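Local coordinates for transcarboxylase 5S subunit (Propionibacterium freudenreichii subsp. shermanii, PDB 1RQB), which transfers a carboxyl group from the biotin of the 1.3S subunit to pyruvate, forming oxaloacetate at a cobalt-dependent TIM-barrel active site, at residues R77-D82 with H472-T477; T167-H172 with A353-L358. All coordinates share one frame; numbering follows the deposited sequence.

In the fold
Both contacts join the TIM barrel of the carboxyltransferase domain to the conserved carboxylase domain, loop against loop, but on opposite sides of the chain's centre, with their nearest atoms about 20 Å apart. Contact 1 is a surface contact in which the loop between helices 71-77 and 83-93 meets the loop leading to helix 478-484; it combines one direct backbone hydrogen bond with polar side chains bonded just outside the two segments, and a small apolar patch. Contact 2, nested within the chain loop closed by contact 1, is partly buried and sets the loop after strand 159-163 against the one after helix 339-352. There apolar packing round Phe355 prevails, and the hydrogen-bonded link between the segments runs through a water.

Contact 1 of 2, residues R77-D82 with H472-T477; sequences RFLNED and HSVALT
Asn80 and His472 lie side by side and point the same way, with the amide and imidazole planes only 21° apart. Asn80 CB approaches His472 CD2 at 3.9 Å, while ND2 stands obliquely beside the ring. With its CG anti to the backbone N (chi1 -169°), Asn80 carries the amide along the histidine, where ND2 is held by the carbonyls of His466 and Gly470. His472 NE2 instead bonds to Glu469, so each polar end is fixed by the chain just ahead of 472-477. The backbones join directly: His472 N donates to Leu79 O at 3.0 Å in a nearly straight bond, the donor tilted 34° from the carbonyl plane. Next to it the side chains of Leu79 and Val474 cross at about a right angle, Leu79 CD2 meeting Val474 CG2 at 4.2 Å, and Val474 CG1 lies 3.7 Å from Phe78 O. A water donates to Glu81 OE1 at 2.6 Å and more weakly to His472 O; Glu81 also pairs with Arg86. Since the one direct bond between the segments uses backbone atoms, it does not depend directly on side-chain identity, whereas the Asn80 amide adds side-chain bonds from the barrel loop to the carboxylase domain.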
ATOM      1  N   ARG A  77       9.982  27.125 -12.168  1.00 14.97           N
ATOM      2  CA  ARG A  77       9.924  26.656 -13.559  1.00 16.10           C
ATOM      3  C   ARG A  77       8.485  26.411 -14.018  1.00 19.39           C
ATOM      4  O   ARG A  77       8.158  26.675 -15.173  1.00 20.47           O
ATOM      5  CB  ARG A  77      10.753  25.370 -13.706  1.00 19.23           C
ATOM      6  CG  ARG A  77      10.944  24.885 -15.141  1.00 26.64           C
ATOM      7  CD  ARG A  77      11.652  23.524 -15.196  1.00 29.81           C
ATOM      8  NE  ARG A  77      12.975  23.502 -14.570  1.00 30.01           N
ATOM      9  CZ  ARG A  77      14.110  23.829 -15.183  1.00 33.84           C
ATOM     10  NH1 ARG A  77      14.096  24.213 -16.452  1.00 31.91           N
ATOM     11  NH2 ARG A  77      15.267  23.759 -14.530  1.00 31.47           N
ATOM     12  N   PHE A  78       7.608  25.951 -13.129  1.00 16.54           N
ATOM     13  CA  PHE A  78       6.242  25.610 -13.558  1.00 15.53           C
ATOM     14  C   PHE A  78       5.150  26.406 -12.842  1.00 15.17           C
ATOM     15  O   PHE A  78       4.068  26.593 -13.397  1.00 15.53           O
ATOM     16  CB  PHE A  78       5.948  24.130 -13.275  1.00 17.60           C
ATOM     17  CG  PHE A  78       6.944  23.180 -13.863  1.00 19.78           C
ATOM     18  CD1 PHE A  78       7.585  22.249 -13.053  1.00 20.30           C
ATOM     19  CD2 PHE A  78       7.217  23.188 -15.225  1.00 21.85           C
ATOM     20  CE1 PHE A  78       8.487  21.336 -13.590  1.00 23.23           C
ATOM     21  CE2 PHE A  78       8.114  22.282 -15.776  1.00 24.39           C
ATOM     22  CZ  PHE A  78       8.753  21.352 -14.955  1.00 24.39           C
ATOM     23  N   LEU A  79       5.392  26.874 -11.622  1.00 14.50           N
ATOM     24  CA  LEU A  79       4.301  27.516 -10.876  1.00 14.47           C
ATOM     25  C   LEU A  79       4.451  29.034 -10.763  1.00 16.45           C
ATOM     26  O   LEU A  79       3.633  29.678 -10.108  1.00 17.47           O
ATOM     27  CB  LEU A  79       4.220  26.899  -9.470  1.00 15.14           C
ATOM     28  CG  LEU A  79       4.176  25.366  -9.385  1.00 16.92           C
ATOM     29  CD1 LEU A  79       4.132  24.947  -7.925  1.00 17.36           C
ATOM     30  CD2 LEU A  79       2.960  24.824 -10.127  1.00 13.99           C
ATOM     31  N   ASN A  80       5.474  29.608 -11.387  1.00 16.32           N
ATOM     32  CA  ASN A  80       5.713  31.057 -11.309  1.00 16.95           C
ATOM     33  C   ASN A  80       5.582  31.514  -9.856  1.00 18.46           C
ATOM     34  O   ASN A  80       4.946  32.523  -9.555  1.00 17.48           O
ATOM     35  CB  ASN A  80       4.713  31.835 -12.180  1.00 17.52           C
ATOM     36  CG  ASN A  80       5.098  33.302 -12.333  1.00 18.41           C
ATOM     37  OD1 ASN A  80       6.216  33.615 -12.739  1.00 18.36           O
ATOM     38  ND2 ASN A  80       4.179  34.205 -11.999  1.00 19.34           N
ATOM     39  N   GLU A  81       6.207  30.764  -8.958  1.00 16.24           N
ATOM     40  CA  GLU A  81       6.139  31.062  -7.520  1.00 14.24           C
ATOM     41  C   GLU A  81       7.551  31.251  -6.963  1.00 15.49           C
ATOM     42  O   GLU A  81       8.480  30.541  -7.343  1.00 13.42           O
ATOM     43  CB  GLU A  81       5.460  29.888  -6.806  1.00 16.77           C
ATOM     44  CG  GLU A  81       5.305  30.075  -5.312  1.00 19.45           C
ATOM     45  CD  GLU A  81       4.601  28.902  -4.658  1.00 21.83           C
ATOM     46  OE1 GLU A  81       4.038  28.058  -5.394  1.00 23.76           O
ATOM     47  OE2 GLU A  81       4.600  28.829  -3.411  1.00 20.23           O
ATOM     48  N   ASP A  82       7.717  32.221  -6.074  1.00 13.73           N
ATOM     49  CA  ASP A  82       9.036  32.440  -5.460  1.00 14.67           C
ATOM     50  C   ASP A  82       9.161  31.446  -4.302  1.00 12.32           C
ATOM     51  O   ASP A  82       8.390  31.505  -3.345  1.00 10.84           O
ATOM     52  CB  ASP A  82       9.148  33.874  -4.923  1.00 14.96           C
ATOM     53  CG  ASP A  82      10.574  34.240  -4.533  1.00 25.49           C
ATOM     54  OD1 ASP A  82      11.314  33.339  -4.081  1.00 23.56           O
ATOM     55  OD2 ASP A  82      10.950  35.426  -4.673  1.00 27.83           O
ATOM     56  N   HIS A 472       0.803  30.542 -10.051  1.00 21.80           N
ATOM     57  CA  HIS A 472      -0.291  29.913 -10.803  1.00 22.64           C
ATOM     58  C   HIS A 472      -0.329  28.423 -10.460  1.00 26.93           C
ATOM     59  O   HIS A 472       0.497  27.920  -9.700  1.00 28.39           O
ATOM     60  CB  HIS A 472      -0.072  30.100 -12.301  1.00 21.93           C
ATOM     61  CG  HIS A 472       0.160  31.524 -12.705  1.00 22.70           C
ATOM     62  ND1 HIS A 472      -0.614  32.565 -12.241  1.00 21.17           N
ATOM     63  CD2 HIS A 472       1.058  32.072 -13.555  1.00 16.79           C
ATOM     64  CE1 HIS A 472      -0.203  33.695 -12.790  1.00 21.17           C
ATOM     65  NE2 HIS A 472       0.810  33.423 -13.592  1.00 20.00           N
ATOM     66  N   SER A 473      -1.318  27.735 -11.012  1.00 20.87           N
ATOM     67  CA  SER A 473      -1.462  26.290 -10.788  1.00 21.15           C
ATOM     68  C   SER A 473      -1.533  25.599 -12.150  1.00 20.02           C
ATOM     69  O   SER A 473      -2.050  26.159 -13.115  1.00 17.41           O
ATOM     70  CB  SER A 473      -2.736  26.002  -9.990  1.00 21.92           C
ATOM     71  OG  SER A 473      -2.924  24.607  -9.856  1.00 23.97           O
ATOM     72  N   VAL A 474      -0.985  24.396 -12.243  1.00 15.43           N
ATOM     73  CA  VAL A 474      -1.042  23.662 -13.514  1.00 14.59           C
ATOM     74  C   VAL A 474      -2.011  22.488 -13.358  1.00 15.26           C
ATOM     75  O   VAL A 474      -2.097  21.616 -14.221  1.00 16.72           O
ATOM     76  CB  VAL A 474       0.345  23.140 -13.925  1.00 16.73           C
ATOM     77  CG1 VAL A 474       1.246  24.311 -14.263  1.00 22.22           C
ATOM     78  CG2 VAL A 474       0.959  22.307 -12.792  1.00 16.36           C
ATOM     79  N   ALA A 475      -2.718  22.474 -12.234  1.00 15.92           N
ATOM     80  CA  ALA A 475      -3.690  21.411 -11.940  1.00 21.22           C
ATOM     81  C   ALA A 475      -4.998  21.727 -12.668  1.00 20.66           C
ATOM     82  O   ALA A 475      -5.244  22.867 -13.059  1.00 19.36           O
ATOM     83  CB  ALA A 475      -3.949  21.342 -10.430  1.00 18.87           C
ATOM     84  N   LEU A 476      -5.830  20.714 -12.847  1.00 18.44           N
ATOM     85  CA  LEU A 476      -7.132  20.920 -13.495  1.00 20.09           C
ATOM     86  C   LEU A 476      -7.985  21.794 -12.574  1.00 23.94           C
ATOM     87  O   LEU A 476      -7.826  21.759 -11.355  1.00 24.42           O
ATOM     88  CB  LEU A 476      -7.830  19.571 -13.701  1.00 20.49           C
ATOM     89  CG  LEU A 476      -7.044  18.556 -14.536  1.00 20.76           C
ATOM     90  CD1 LEU A 476      -7.729  17.200 -14.478  1.00 28.55           C
ATOM     91  CD2 LEU A 476      -6.952  19.043 -15.979  1.00 22.62           C
ATOM     92  N   THR A 477      -8.859  22.610 -13.148  1.00 26.96           N
ATOM     93  CA  THR A 477      -9.757  23.422 -12.312  1.00 31.04           C
ATOM     94  C   THR A 477     -10.985  22.560 -12.015  1.00 32.46           C
ATOM     95  O   THR A 477     -11.180  21.518 -12.640  1.00 29.55           O
ATOM     96  CB  THR A 477     -10.238  24.690 -13.041  1.00 33.84           C
ATOM     97  OG1 THR A 477     -10.977  24.310 -14.210  1.00 29.13           O
ATOM     98  CG2 THR A 477      -9.055  25.566 -13.435  1.00 33.45           C
TER
HETATM   99  O   HOH W   1       1.660  27.843  -6.451  1.00 23.09           O

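Contact 2 of 2, residues T167-H172 with A353-L358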
ATOM      1  N   THR A 167      21.363   1.670  -0.159  1.00 12.54           N
ATOM      2  CA  THR A 167      21.280   0.973  -1.449  1.00 13.33           C
ATOM      3  C   THR A 167      21.714  -0.476  -1.227  1.00 13.81           C
ATOM      4  O   THR A 167      22.151  -0.845  -0.138  1.00 15.76           O
ATOM      5  CB  THR A 167      22.174   1.632  -2.555  1.00 16.11           C
ATOM      6  OG1 THR A 167      21.976   0.938  -3.798  1.00 19.42           O
ATOM      7  CG2 THR A 167      23.653   1.550  -2.191  1.00 17.01           C
ATOM      8  N   ILE A 168      21.519  -1.292  -2.250  1.00 11.62           N
ATOM      9  CA  ILE A 168      21.971  -2.688  -2.198  1.00 15.58           C
ATOM     10  C   ILE A 168      23.033  -2.845  -3.288  1.00 15.69           C
ATOM     11  O   ILE A 168      22.822  -2.448  -4.433  1.00 15.20           O
ATOM     12  CB  ILE A 168      20.808  -3.683  -2.432  1.00 15.68           C
ATOM     13  CG1 ILE A 168      19.824  -3.625  -1.248  1.00 15.69           C
ATOM     14  CG2 ILE A 168      21.345  -5.099  -2.549  1.00 18.22           C
ATOM     15  CD1 ILE A 168      18.574  -4.465  -1.446  1.00 19.18           C
ATOM     16  N   SER A 169      24.193  -3.358  -2.915  1.00 18.07           N
ATOM     17  CA  SER A 169      25.278  -3.583  -3.881  1.00 19.42           C
ATOM     18  C   SER A 169      26.338  -4.453  -3.208  1.00 20.29           C
ATOM     19  O   SER A 169      26.361  -4.591  -1.986  1.00 21.25           O
ATOM     20  CB  SER A 169      25.933  -2.270  -4.322  1.00 21.49           C
ATOM     21  OG  SER A 169      27.017  -1.949  -3.469  1.00 22.55           O
ATOM     22  N   PRO A 170      27.232  -5.034  -4.010  1.00 22.75           N
ATOM     23  CA  PRO A 170      28.296  -5.893  -3.490  1.00 26.28           C
ATOM     24  C   PRO A 170      29.193  -5.221  -2.447  1.00 28.10           C
ATOM     25  O   PRO A 170      29.825  -5.905  -1.643  1.00 33.13           O
ATOM     26  CB  PRO A 170      29.080  -6.276  -4.748  1.00 26.47           C
ATOM     27  CG  PRO A 170      28.026  -6.282  -5.817  1.00 29.74           C
ATOM     28  CD  PRO A 170      27.232  -5.024  -5.485  1.00 25.13           C
ATOM     29  N   VAL A 171      29.250  -3.889  -2.442  1.00 23.26           N
ATOM     30  CA  VAL A 171      30.145  -3.211  -1.493  1.00 22.27           C
ATOM     31  C   VAL A 171      29.389  -2.526  -0.353  1.00 22.71           C
ATOM     32  O   VAL A 171      30.015  -1.948   0.534  1.00 21.26           O
ATOM     33  CB  VAL A 171      31.044  -2.172  -2.198  1.00 23.83           C
ATOM     34  CG1 VAL A 171      31.937  -2.886  -3.222  1.00 25.95           C
ATOM     35  CG2 VAL A 171      30.194  -1.099  -2.873  1.00 22.10           C
ATOM     36  N   HIS A 172      28.063  -2.568  -0.338  1.00 17.33           N
ATOM     37  CA  HIS A 172      27.368  -1.920   0.784  1.00 19.60           C
ATOM     38  C   HIS A 172      27.040  -2.970   1.846  1.00 19.07           C
ATOM     39  O   HIS A 172      26.455  -4.010   1.545  1.00 22.20           O
ATOM     40  CB  HIS A 172      26.118  -1.189   0.292  1.00 20.00           C
ATOM     41  CG  HIS A 172      26.440   0.053  -0.477  1.00 16.04           C
ATOM     42  ND1 HIS A 172      26.744   0.037  -1.820  1.00 16.47           N
ATOM     43  CD2 HIS A 172      26.623   1.332  -0.063  1.00 17.29           C
ATOM     44  CE1 HIS A 172      27.106   1.251  -2.202  1.00 18.59           C
ATOM     45  NE2 HIS A 172      27.043   2.055  -1.154  1.00 19.63           N
ATOM     46  N   ALA A 353      31.545   2.717 -12.117  1.00 25.92           N
ATOM     47  CA  ALA A 353      31.474   4.028 -11.456  1.00 22.40           C
ATOM     48  C   ALA A 353      31.675   3.906  -9.944  1.00 21.92           C
ATOM     49  O   ALA A 353      31.527   4.886  -9.214  1.00 21.92           O
ATOM     50  CB  ALA A 353      30.135   4.684 -11.762  1.00 18.90           C
ATOM     51  N   GLY A 354      32.002   2.716  -9.458  1.00 19.06           N
ATOM     52  CA  GLY A 354      32.215   2.563  -8.029  1.00 22.23           C
ATOM     53  C   GLY A 354      30.986   2.258  -7.184  1.00 19.23           C
ATOM     54  O   GLY A 354      30.979   2.532  -5.985  1.00 21.20           O
ATOM     55  N   PHE A 355      29.952   1.710  -7.811  1.00 19.71           N
ATOM     56  CA  PHE A 355      28.708   1.309  -7.137  1.00 18.17           C
ATOM     57  C   PHE A 355      28.009   2.470  -6.428  1.00 20.16           C
ATOM     58  O   PHE A 355      27.665   2.370  -5.250  1.00 21.84           O
ATOM     59  CB  PHE A 355      28.965   0.197  -6.122  1.00 21.97           C
ATOM     60  CG  PHE A 355      29.299  -1.117  -6.751  1.00 24.08           C
ATOM     61  CD1 PHE A 355      30.569  -1.665  -6.617  1.00 27.29           C
ATOM     62  CD2 PHE A 355      28.346  -1.800  -7.496  1.00 22.58           C
ATOM     63  CE1 PHE A 355      30.887  -2.882  -7.220  1.00 24.59           C
ATOM     64  CE2 PHE A 355      28.651  -3.013  -8.100  1.00 25.62           C
ATOM     65  CZ  PHE A 355      29.928  -3.554  -7.959  1.00 23.27           C
ATOM     66  N   PRO A 356      27.798   3.591  -7.118  1.00 19.25           N
ATOM     67  CA  PRO A 356      27.103   4.633  -6.360  1.00 22.41           C
ATOM     68  C   PRO A 356      25.629   4.248  -6.224  1.00 19.49           C
ATOM     69  O   PRO A 356      25.111   3.438  -6.993  1.00 19.10           O
ATOM     70  CB  PRO A 356      27.288   5.870  -7.230  1.00 22.40           C
ATOM     71  CG  PRO A 356      27.278   5.282  -8.626  1.00 23.74           C
ATOM     72  CD  PRO A 356      28.205   4.081  -8.447  1.00 20.53           C
ATOM     73  N   PRO A 357      24.943   4.800  -5.211  1.00 22.04           N
ATOM     74  CA  PRO A 357      23.513   4.511  -4.999  1.00 20.96           C
ATOM     75  C   PRO A 357      22.819   5.002  -6.271  1.00 23.11           C
ATOM     76  O   PRO A 357      23.235   6.011  -6.841  1.00 23.29           O
ATOM     77  CB  PRO A 357      23.163   5.381  -3.792  1.00 21.32           C
ATOM     78  CG  PRO A 357      24.470   5.465  -3.035  1.00 20.59           C
ATOM     79  CD  PRO A 357      25.483   5.659  -4.143  1.00 18.94           C
ATOM     80  N   LEU A 358      21.774   4.319  -6.734  1.00 23.26           N
ATOM     81  CA  LEU A 358      21.120   4.754  -7.977  1.00 26.57           C
ATOM     82  C   LEU A 358      19.975   5.727  -7.692  1.00 27.89           C
ATOM     83  O   LEU A 358      18.799   5.423  -7.887  1.00 27.52           O
ATOM     84  CB  LEU A 358      20.626   3.554  -8.785  1.00 25.12           C
ATOM     85  CG  LEU A 358      21.755   2.690  -9.365  1.00 29.31           C
ATOM     86  CD1 LEU A 358      21.157   1.603 -10.220  1.00 29.96           C
ATOM     87  CD2 LEU A 358      22.712   3.543 -10.202  1.00 27.02           C
TER
HETATM   88  O   HOH W   2      20.251   2.331  -5.428  1.00 27.95           O
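Apolar packing of one aromatic ring on a beta turn forms this partly buried contact, which joins the loop after barrel strand 159-163 to the loop after helix 339-352 of the carboxylase domain. Phe355 follows Gly354, the C-prime residue of the Schellman motif ending that helix, and packs against the type I turn from Ser169 to His172. Its CG stands anti to the carbonyl carbon (chi1 -71°), which brings the ring against Pro170 and Val171. Pro170 CD sits over one face, 4.0 Å from the centroid and 29° off the normal, a CH-pi contact. Val171 places CG2 3.7 Å from Phe355 CB and CG1 beside CD1. Cutting Phe355 back to an alanine would probably strip Pro170 of its aromatic face and Val171 CG1 of its ring neighbour, opening a gap between the loops. The turn is stiffened from within: Ser169 OG accepts from Val171 N at 3.1 Å, an ST turn, and shares a 2.6 Å hydrogen bond with His172 ND1. This in-plane bond, with Thr167 CG2 over the ring's centre, fixes the imidazole so that CE1 faces Phe355 O edge-on at 3.3 Å. Thr167 also packs across Pro357, and a water joins Thr167 OG1 to Leu358 N. Phe355 O is buried without a hydrogen-bond partner; the slightly polar CE1-H may partly compensate it.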